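Side-chain contacts in endoglucanase, family GH5 (Zobellia galactanivorans, PDB 6GL2), which probably cleaves beta-1,4-linked glucan chains, with hemicelluloses such as mixed-linked glucan as its likely main substrates: residues A[243-246]-A[247-250]; A[255-258]-A[259-262]; A[288-291]-A[292-296]. All blocks are in the same frame, centred on the assembly; numbering follows the deposited sequence. Where two conformers were deposited one is given.

Contact 1: residues A[243-246]-A[247-250]; sequences WGTE and ADKT
Asp248 OD2 is held by two backbone N-H groups from the turn before the helix. Gly244 N donates to Asp248 OD2 at 2.8 Å, nearly straight at 175°, on the lone pair that faces away from OD1. Thr245 N donates to Asp248 OD2 at 3.0 Å, but from above the carboxylate plane. Together the two bonds fix OD2 and so limit the rotation of the carboxylate. Thr245 returns the favour: its OG1 accepts from Asp248 N at 3.0 Å. The threonine hydroxyl sits between its own backbone N and carbonyl carbon (chi1 65°), which turns OG1 back over the first turn of the helix.

Trp243 lies alongside the same aspartate. Its ring plane and the carboxylate plane are 17° apart, and the two side chains run past each other in opposite directions. Asp248 CB makes a CH-pi contact over one face of the indole, 3.8 Å from the centroid of the five-membered ring. At the ring edge, Trp243 NE1 donates to a water, which in turn donates to Asp248 O. The Lys249 side chain runs at about a right angle to that of Trp243, and its CG meets Trp243 CH2 at 3.8 Å. Glu246 O accepts from both Thr250 N and Thr250 OG1. Glu246 OE2 and Lys249 NZ have opposite charges but stay 4.3 Å apart, too far for a salt bridge.

Phe234, His290 and Phe293 also meet the indole, so the loop is tied to its surroundings through this ring. The exchange between Thr245, at the N-cap, and Asp248 is a capping box at the start of helix 246-266. Asp248 also belongs to a magnesium site with Asp240 and Thr242, although the metal is not bound here.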
ATOM      1  N   TRP A 243      -0.149 -17.261  18.495  1.00 17.82           N
ATOM      2  CA  TRP A 243      -0.060 -15.864  18.831  1.00 16.95           C
ATOM      3  C   TRP A 243      -1.063 -15.552  19.872  1.00 18.28           C
ATOM      4  O   TRP A 243      -2.243 -15.959  19.773  1.00 19.05           O
ATOM      5  CB  TRP A 243      -0.252 -14.958  17.575  1.00 15.45           C
ATOM      6  CG  TRP A 243       0.099 -13.535  17.836  1.00 13.35           C
ATOM      7  CD1 TRP A 243       1.321 -12.913  17.614  1.00 13.42           C
ATOM      8  CD2 TRP A 243      -0.737 -12.508  18.497  1.00 13.68           C
ATOM      9  NE1 TRP A 243       1.269 -11.632  18.044  1.00 14.75           N
ATOM     10  CE2 TRP A 243       0.078 -11.313  18.567  1.00 13.18           C
ATOM     11  CE3 TRP A 243      -2.060 -12.421  18.957  1.00 13.64           C
ATOM     12  CZ2 TRP A 243      -0.385 -10.166  19.186  1.00 14.54           C
ATOM     13  CZ3 TRP A 243      -2.494 -11.217  19.577  1.00 14.87           C
ATOM     14  CH2 TRP A 243      -1.660 -10.127  19.647  1.00 14.27           C
ATOM     15  N   GLY A 244      -0.637 -14.786  20.883  1.00 18.69           N
ATOM     16  CA  GLY A 244      -1.516 -14.169  21.836  1.00 22.63           C
ATOM     17  C   GLY A 244      -1.060 -14.087  23.304  1.00 20.78           C
ATOM     18  O   GLY A 244      -1.875 -13.670  24.130  1.00 22.69           O
ATOM     19  N   THR A 245       0.220 -14.360  23.529  1.00 20.25           N
ATOM     20  CA  THR A 245       0.826 -14.207  24.919  1.00 19.63           C
ATOM     21  C   THR A 245       0.935 -12.713  25.257  1.00 23.67           C
ATOM     22  O   THR A 245       0.840 -11.856  24.337  1.00 22.57           O
ATOM     23  CB  THR A 245       2.177 -14.857  25.029  1.00 21.78           C
ATOM     24  OG1 THR A 245       3.121 -14.211  24.178  1.00 20.44           O
ATOM     25  CG2 THR A 245       2.111 -16.395  24.785  1.00 23.63           C
ATOM     26  N   GLU A 246       1.146 -12.338  26.540  1.00 21.60           N
ATOM     27  CA  GLU A 246       1.433 -10.931  26.832  1.00 21.58           C
ATOM     28  C   GLU A 246       2.704 -10.477  26.193  1.00 18.34           C
ATOM     29  O   GLU A 246       2.758  -9.298  25.773  1.00 19.48           O
ATOM     30  CB  GLU A 246       1.451 -10.663  28.347  1.00 29.10           C
ATOM     31  CG  GLU A 246       0.095 -10.936  29.003  1.00 36.88           C
ATOM     32  CD  GLU A 246      -1.134 -10.329  28.275  1.00 44.55           C
ATOM     33  OE1 GLU A 246      -1.125  -9.112  27.931  1.00 48.89           O
ATOM     34  OE2 GLU A 246      -2.145 -11.067  28.072  1.00 52.79           O
ATOM     35  N   ALA A 247       3.692 -11.324  26.014  1.00 19.02           N
ATOM     36  CA  ALA A 247       4.923 -10.959  25.424  1.00 19.03           C
ATOM     37  C   ALA A 247       4.641 -10.601  23.916  1.00 17.84           C
ATOM     38  O   ALA A 247       5.247  -9.665  23.362  1.00 18.79           O
ATOM     39  CB  ALA A 247       5.891 -12.152  25.475  1.00 21.06           C
ATOM     40  N   ASP A 248       3.772 -11.385  23.282  1.00 19.34           N
ATOM     41  CA  ASP A 248       3.342 -11.163  21.854  1.00 17.97           C
ATOM     42  C   ASP A 248       2.679  -9.798  21.764  1.00 17.71           C
ATOM     43  O   ASP A 248       3.037  -8.978  20.877  1.00 15.56           O
ATOM     44  CB  ASP A 248       2.334 -12.190  21.395  1.00 17.46           C
ATOM     45  CG  ASP A 248       2.930 -13.580  21.170  1.00 16.52           C
ATOM     46  OD1 ASP A 248       4.167 -13.743  20.986  1.00 21.53           O
ATOM     47  OD2 ASP A 248       2.106 -14.517  21.195  1.00 20.79           O
ATOM     48  N   LYS A 249       1.752  -9.478  22.649  1.00 16.16           N
ATOM     49  CA  LYS A 249       1.057  -8.244  22.667  1.00 16.94           C
ATOM     50  C   LYS A 249       2.002  -7.087  22.866  1.00 15.77           C
ATOM     51  O   LYS A 249       2.002  -6.091  22.123  1.00 15.58           O
ATOM     52  CB  LYS A 249      -0.074  -8.236  23.698  1.00 18.70           C
ATOM     53  CG  LYS A 249      -1.209  -9.169  23.305  1.00 20.54           C
ATOM     54  CD  LYS A 249      -2.259  -9.289  24.334  1.00 23.92           C
ATOM     55  CE  LYS A 249      -3.174 -10.372  23.886  1.00 28.48           C
ATOM     56  NZ  LYS A 249      -4.519 -10.274  24.544  1.00 34.90           N
ATOM     57  N   THR A 250       2.807  -7.144  23.926  1.00 18.02           N
ATOM     58  CA  THR A 250       3.852  -6.160  24.177  1.00 17.68           C
ATOM     59  C   THR A 250       4.819  -5.894  22.981  1.00 15.13           C
ATOM     60  O   THR A 250       5.105  -4.719  22.698  1.00 17.08           O
ATOM     61  CB  THR A 250       4.668  -6.574  25.468  1.00 20.31           C
ATOM     62  OG1 THR A 250       3.764  -6.644  26.584  1.00 21.92           O
ATOM     63  CG2 THR A 250       5.797  -5.614  25.751  1.00 20.27           C
TER
HETATM   64  O   HOH W   1       3.675 -10.041  18.408  1.00 15.65           O

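Contact 2: residues A[255-258]-A[259-262]; sequences ELDK and IRDK
Asp257 lays its carboxylate over one face of the Arg260 guanidinium. The two side chains run side by side and point the same way, with their planes 9° apart. Asp257 OD1 lies 3.2 Å from Arg260 NH1, but well out of the guanidinium plane. No N-H points at it, so this salt bridge rests on charge alone. The in-plane partner is Asp261. Arg260 NE donates to Asp261 OD1 at 2.9 Å, meeting the oxygen from above its carboxylate plane. A second bond to Asp261 OD1, from Arg260 NH2, is weak. Arg260 leaves the helix with CG anti to the backbone N (chi1 169°) and bends at chi3. This brings the guanidinium back to both acids. One positive group thus serves two carboxylates, which probably eases their mutual repulsion.

A second salt bridge joins the buried Glu255 to Lys258. Lys258 NZ donates to Glu255 OE2 at 2.8 Å, on the syn side of the carboxylate. Glu255 OE1 is held by the hydroxyls of Thr205 and Ser228. Ile259 CD1 comes to 4.0 Å from this same Glu255 OE1, and to 4.2 Å from Leu256 CD2. Four i to i+4 bonds join the segments, among them Arg260 N to Leu256 O at 2.9 Å, and a wider pi-type turn begins at Arg260.

The apolar side faces the barrel: Leu256 and Ile259 both touch Met273 on strand 271-276. Leu256 also packs on Ala297 of helix 284-301, and Arg301 of that helix forms a salt bridge with Asp257. Lys258 and Lys262 touch Leu210 on helix 207-212. Helix 246-266 therefore lies outside the strand and contacts both of these helices.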
ATOM      1  N   GLU A 255       6.363  -2.287  18.429  1.00 14.40           N
ATOM      2  CA  GLU A 255       6.484  -2.010  16.972  1.00 14.27           C
ATOM      3  C   GLU A 255       5.647  -0.813  16.574  1.00 13.15           C
ATOM      4  O   GLU A 255       6.121   0.126  15.923  1.00 13.83           O
ATOM      5  CB  GLU A 255       6.110  -3.307  16.211  1.00 13.30           C
ATOM      6  CG  GLU A 255       5.895  -3.180  14.707  1.00 14.17           C
ATOM      7  CD  GLU A 255       7.152  -2.970  13.948  1.00 15.92           C
ATOM      8  OE1 GLU A 255       7.054  -2.774  12.682  1.00 15.35           O
ATOM      9  OE2 GLU A 255       8.317  -2.918  14.518  1.00 17.20           O
ATOM     10  N   LEU A 256       4.370  -0.872  16.928  1.00 13.30           N
ATOM     11  CA  LEU A 256       3.447   0.171  16.551  1.00 14.52           C
ATOM     12  C   LEU A 256       3.826   1.522  17.196  1.00 13.29           C
ATOM     13  O   LEU A 256       3.643   2.616  16.647  1.00 13.65           O
ATOM     14  CB  LEU A 256       1.986  -0.191  16.779  1.00 14.54           C
ATOM     15  CG  LEU A 256       1.536  -1.393  15.909  1.00 14.66           C
ATOM     16  CD1 LEU A 256       0.080  -1.797  16.273  1.00 16.05           C
ATOM     17  CD2 LEU A 256       1.631  -1.160  14.401  1.00 16.26           C
ATOM     18  N   ASP A 257       4.338   1.453  18.447  1.00 15.80           N
ATOM     19  CA  ASP A 257       4.772   2.672  19.192  1.00 15.14           C
ATOM     20  C   ASP A 257       6.039   3.320  18.587  1.00 12.92           C
ATOM     21  O   ASP A 257       6.158   4.502  18.553  1.00 15.30           O
ATOM     22  CB  ASP A 257       4.986   2.383  20.706  1.00 16.45           C
ATOM     23  CG  ASP A 257       3.743   2.058  21.418  1.00 19.40           C
ATOM     24  OD1 ASP A 257       2.622   2.414  21.035  1.00 17.77           O
ATOM     25  OD2 ASP A 257       3.873   1.606  22.613  1.00 21.17           O
ATOM     26  N   LYS A 258       6.935   2.485  18.028  1.00 13.81           N
ATOM     27  CA  LYS A 258       8.074   2.956  17.270  1.00 14.21           C
ATOM     28  C   LYS A 258       7.651   3.821  16.063  1.00 13.62           C
ATOM     29  O   LYS A 258       8.128   4.894  15.776  1.00 15.27           O
ATOM     30  CB  LYS A 258       8.950   1.784  16.837  1.00 16.40           C
ATOM     31  CG  LYS A 258      10.040   1.964  15.860  1.00 23.35           C
ATOM     32  CD  LYS A 258      10.735   0.599  15.605  1.00 25.56           C
ATOM     33  CE  LYS A 258      10.133  -0.303  14.462  1.00 29.78           C
ATOM     34  NZ  LYS A 258      10.734  -1.633  13.943  1.00 24.61           N
ATOM     35  N   ILE A 259       6.671   3.274  15.328  1.00 12.71           N
ATOM     36  CA  ILE A 259       6.114   3.946  14.139  1.00 12.79           C
ATOM     37  C   ILE A 259       5.406   5.248  14.566  1.00 11.43           C
ATOM     38  O   ILE A 259       5.592   6.322  14.005  1.00 12.52           O
ATOM     39  CB  ILE A 259       5.137   2.983  13.445  1.00 12.45           C
ATOM     40  CG1 ILE A 259       5.882   1.739  12.943  1.00 13.97           C
ATOM     41  CG2 ILE A 259       4.266   3.721  12.407  1.00 13.59           C
ATOM     42  CD1 ILE A 259       4.936   0.635  12.511  1.00 14.45           C
ATOM     43  N   ARG A 260       4.542   5.156  15.589  1.00 12.13           N
ATOM     44  CA  ARG A 260       3.867   6.336  16.120  1.00 13.75           C
ATOM     45  C   ARG A 260       4.840   7.417  16.595  1.00 13.27           C
ATOM     46  O   ARG A 260       4.771   8.586  16.261  1.00 15.64           O
ATOM     47  CB  ARG A 260       2.921   5.983  17.298  1.00 15.45           C
ATOM     48  CG  ARG A 260       2.367   7.163  18.077  1.00 17.39           C
ATOM     49  CD  ARG A 260       1.899   6.759  19.478  1.00 21.13           C
ATOM     50  NE  ARG A 260       2.996   6.262  20.381  1.00 21.98           N
ATOM     51  CZ  ARG A 260       2.780   5.594  21.514  1.00 25.03           C
ATOM     52  NH1 ARG A 260       1.522   5.294  21.883  1.00 24.56           N
ATOM     53  NH2 ARG A 260       3.797   5.176  22.253  1.00 28.27           N
ATOM     54  N   ASP A 261       5.789   6.945  17.403  1.00 15.65           N
ATOM     55  CA  ASP A 261       6.754   7.915  17.996  1.00 15.56           C
ATOM     56  C   ASP A 261       7.559   8.697  16.974  1.00 16.58           C
ATOM     57  O   ASP A 261       7.802   9.909  17.096  1.00 17.89           O
ATOM     58  CB  ASP A 261       7.635   7.234  19.033  1.00 18.79           C
ATOM     59  CG  ASP A 261       6.858   6.769  20.274  1.00 20.39           C
ATOM     60  OD1 ASP A 261       5.708   7.171  20.487  1.00 21.71           O
ATOM     61  OD2 ASP A 261       7.479   5.949  21.037  1.00 25.52           O
ATOM     62  N   LYS A 262       7.974   8.000  15.900  1.00 13.57           N
ATOM     63  CA  LYS A 262       8.801   8.620  14.855  1.00 15.31           C
ATOM     64  C   LYS A 262       7.909   9.503  13.993  1.00 15.09           C
ATOM     65  O   LYS A 262       8.142  10.663  13.820  1.00 16.24           O
ATOM     66  CB  LYS A 262       9.526   7.599  13.982  1.00 16.97           C
ATOM     67  CG  LYS A 262      10.315   8.211  12.843  1.00 19.06           C
ATOM     68  CD  LYS A 262      11.494   8.959  13.486  1.00 24.90           C
ATOM     69  CE  LYS A 262      12.603   9.450  12.572  1.00 30.36           C
ATOM     70  NZ  LYS A 262      13.665  10.037  13.473  1.00 35.31           N
TER

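Contact 3: residues A[288-291]-A[292-296]; sequences LAHA and EFYAR
Leu288 meets the carboxylate end of Glu292 one turn along the helix. Its CG lies 3.7 Å from Glu292 OE2, and CD1 is almost as near. Glu292 CG is anti to the carbonyl carbon (chi1 -79°), and the chain is extended beyond it. The side chain therefore runs back along the helix toward Leu288. Two conformers of Glu292 were deposited, so this placing holds for one of them. Leu288 O also accepts from Glu292 N at 2.9 Å.

Ala289 O accepts from Phe293 N and from a water at 2.8 Å. The same water reaches Glu292 OE1, but that bond is weak.

His290 and Tyr294 lie side by side and point the same way. Both have CG anti to the backbone N, which sends the two rings off the same side of the helix. His290 NE2 comes to 3.8 Å from Tyr294 CD2. The ring planes are 49° apart, so the pair is oblique. Tyr294 CB sits over one face of the imidazole. Tyr294 N donates to His290 O at 2.8 Å.

Ala291 O accepts from Ala295 N at 3.0 Å. Ala291 itself packs on Ile331 of helix 329-336.

The polar ends of the two rings are satisfied outside the helix. His290 NE2 bonds to Phe230 O, and Tyr294 OH bonds to Ser228 O. Since a carbonyl oxygen can only accept, both atoms act as donors, and His290 NE2 carries a proton. The buried pair thus joins helix 284-301 to the chain that follows strand 222-227.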
ATOM      1  N   LEU A 288      -7.257 -14.897  14.189  1.00 11.11           N
ATOM      2  CA  LEU A 288      -8.288 -14.016  14.569  1.00 11.35           C
ATOM      3  C   LEU A 288      -7.885 -13.110  15.751  1.00 11.90           C
ATOM      4  O   LEU A 288      -8.135 -11.870  15.735  1.00 12.52           O
ATOM      5  CB  LEU A 288      -9.579 -14.783  15.001  1.00 13.72           C
ATOM      6  CG  LEU A 288     -10.769 -13.947  15.387  1.00 14.35           C
ATOM      7  CD1 LEU A 288     -11.191 -12.886  14.354  1.00 14.73           C
ATOM      8  CD2 LEU A 288     -11.951 -14.872  15.783  1.00 13.41           C
ATOM      9  N   ALA A 289      -7.297 -13.703  16.790  1.00 13.56           N
ATOM     10  CA  ALA A 289      -6.800 -12.933  17.935  1.00 12.34           C
ATOM     11  C   ALA A 289      -5.778 -11.880  17.514  1.00 11.90           C
ATOM     12  O   ALA A 289      -5.840 -10.757  17.934  1.00 12.94           O
ATOM     13  CB  ALA A 289      -6.159 -13.834  18.993  1.00 14.68           C
ATOM     14  N   HIS A 290      -4.866 -12.261  16.656  1.00 11.25           N
ATOM     15  CA  HIS A 290      -3.832 -11.356  16.154  1.00 10.70           C
ATOM     16  C   HIS A 290      -4.500 -10.219  15.336  1.00 11.60           C
ATOM     17  O   HIS A 290      -4.174  -9.036  15.514  1.00 11.25           O
ATOM     18  CB  HIS A 290      -2.873 -12.145  15.267  1.00 10.41           C
ATOM     19  CG  HIS A 290      -1.897 -11.260  14.582  1.00 10.92           C
ATOM     20  ND1 HIS A 290      -2.131 -10.768  13.304  1.00 10.21           N
ATOM     21  CD2 HIS A 290      -0.640 -10.809  14.956  1.00 11.07           C
ATOM     22  CE1 HIS A 290      -1.070 -10.097  12.940  1.00 11.90           C
ATOM     23  NE2 HIS A 290      -0.197  -9.998  13.987  1.00 12.36           N
ATOM     24  N   ALA A 291      -5.471 -10.534  14.437  1.00 10.95           N
ATOM     25  CA  ALA A 291      -6.135  -9.514  13.628  1.00 10.62           C
ATOM     26  C   ALA A 291      -6.847  -8.513  14.488  1.00 10.98           C
ATOM     27  O   ALA A 291      -6.787  -7.282  14.266  1.00 12.28           O
ATOM     28  CB  ALA A 291      -7.016 -10.178  12.542  1.00 12.27           C
ATOM     29  N   GLU A 292      -7.612  -9.050  15.447  0.70 12.08           N
ATOM     30  CA  GLU A 292      -8.367  -8.186  16.368  0.70 12.88           C
ATOM     31  C   GLU A 292      -7.442  -7.183  17.087  0.70 12.38           C
ATOM     32  O   GLU A 292      -7.719  -6.006  17.189  0.70 13.06           O
ATOM     33  CB  GLU A 292      -9.049  -9.100  17.443  0.70 15.00           C
ATOM     34  CG  GLU A 292     -10.339  -9.837  17.030  0.70 16.86           C
ATOM     35  CD  GLU A 292     -10.833 -10.881  17.997  0.70 20.84           C
ATOM     36  OE1 GLU A 292     -10.065 -11.234  18.933  0.70 24.27           O
ATOM     37  OE2 GLU A 292     -11.983 -11.401  17.788  0.70 23.48           O
ATOM     38  N   PHE A 293      -6.338  -7.734  17.606  1.00 12.40           N
ATOM     39  CA  PHE A 293      -5.409  -6.943  18.452  1.00 12.79           C
ATOM     40  C   PHE A 293      -4.632  -5.891  17.627  1.00 11.62           C
ATOM     41  O   PHE A 293      -4.502  -4.746  17.941  1.00 12.30           O
ATOM     42  CB  PHE A 293      -4.417  -7.851  19.140  1.00 13.46           C
ATOM     43  CG  PHE A 293      -3.583  -7.143  20.187  1.00 15.24           C
ATOM     44  CD1 PHE A 293      -4.009  -6.990  21.537  1.00 16.91           C
ATOM     45  CD2 PHE A 293      -2.392  -6.531  19.834  1.00 16.30           C
ATOM     46  CE1 PHE A 293      -3.214  -6.335  22.462  1.00 18.78           C
ATOM     47  CE2 PHE A 293      -1.593  -5.841  20.798  1.00 16.72           C
ATOM     48  CZ  PHE A 293      -2.020  -5.741  22.098  1.00 18.64           C
ATOM     49  N   TYR A 294      -4.187  -6.385  16.460  1.00 10.67           N
ATOM     50  CA  TYR A 294      -3.410  -5.499  15.559  1.00 11.34           C
ATOM     51  C   TYR A 294      -4.251  -4.295  15.139  1.00 11.75           C
ATOM     52  O   TYR A 294      -3.842  -3.159  15.129  1.00 12.32           O
ATOM     53  CB  TYR A 294      -2.856  -6.402  14.407  1.00 10.83           C
ATOM     54  CG  TYR A 294      -1.799  -5.730  13.511  1.00 10.89           C
ATOM     55  CD1 TYR A 294      -2.142  -4.644  12.731  1.00 10.80           C
ATOM     56  CD2 TYR A 294      -0.521  -6.225  13.404  1.00 11.51           C
ATOM     57  CE1 TYR A 294      -1.231  -4.018  11.914  1.00 10.34           C
ATOM     58  CE2 TYR A 294       0.412  -5.599  12.593  1.00 11.73           C
ATOM     59  CZ  TYR A 294       0.038  -4.500  11.777  1.00 11.26           C
ATOM     60  OH  TYR A 294       0.960  -3.870  10.976  1.00 10.95           O
ATOM     61  N   ALA A 295      -5.464  -4.633  14.605  1.00 11.39           N
ATOM     62  CA  ALA A 295      -6.321  -3.614  14.048  1.00 12.56           C
ATOM     63  C   ALA A 295      -6.710  -2.583  15.166  1.00 11.43           C
ATOM     64  O   ALA A 295      -6.696  -1.368  14.944  1.00 13.63           O
ATOM     65  CB  ALA A 295      -7.565  -4.212  13.390  1.00 14.54           C
ATOM     66  N   ARG A 296      -7.044  -3.084  16.349  1.00 13.10           N
ATOM     67  CA  ARG A 296      -7.400  -2.234  17.513  0.50 13.53           C
ATOM     68  C   ARG A 296      -6.192  -1.326  17.830  1.00 13.29           C
ATOM     69  O   ARG A 296      -6.351  -0.157  18.052  1.00 13.77           O
ATOM     70  CB  ARG A 296      -7.824  -3.089  18.713  0.50 14.38           C
ATOM     71  CG  ARG A 296      -7.886  -2.390  20.086  0.50 14.76           C
ATOM     72  CD  ARG A 296      -8.214  -3.368  21.246  0.50 15.76           C
ATOM     73  NE  ARG A 296      -8.504  -2.615  22.476  0.50 17.48           N
ATOM     74  CZ  ARG A 296      -9.730  -2.296  22.908  0.50 16.76           C
ATOM     75  NH1 ARG A 296     -10.801  -2.804  22.348  0.50 14.37           N
ATOM     76  NH2 ARG A 296      -9.856  -1.550  23.998  0.50 16.58           N
TER
HETATM   77  O   HOH W   2      -7.088 -10.256  20.405  0.96 22.51           O

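Overall arrangement
Contacts 1 and 2 lie in series on helix 246-266, with centres about 17 Å apart and no touch between them. Contact 3 is on the next helix, 284-301. It touches contact 1, and their centres are about 11 Å apart. There Trp243 CE3 packs on His290 CA at 3.5 Å, and Lys249 CB meets Phe293 CZ at the same distance. Contacts 2 and 3 come within about 4 Å at their nearest atoms without touching. The magnesium site at Asp248 belongs to contact 1. The side chain of Asp248 is about 7 Å from that of His290 and about 11 Å from that of Glu255. Both helices pack outside the eight-stranded TIM barrel.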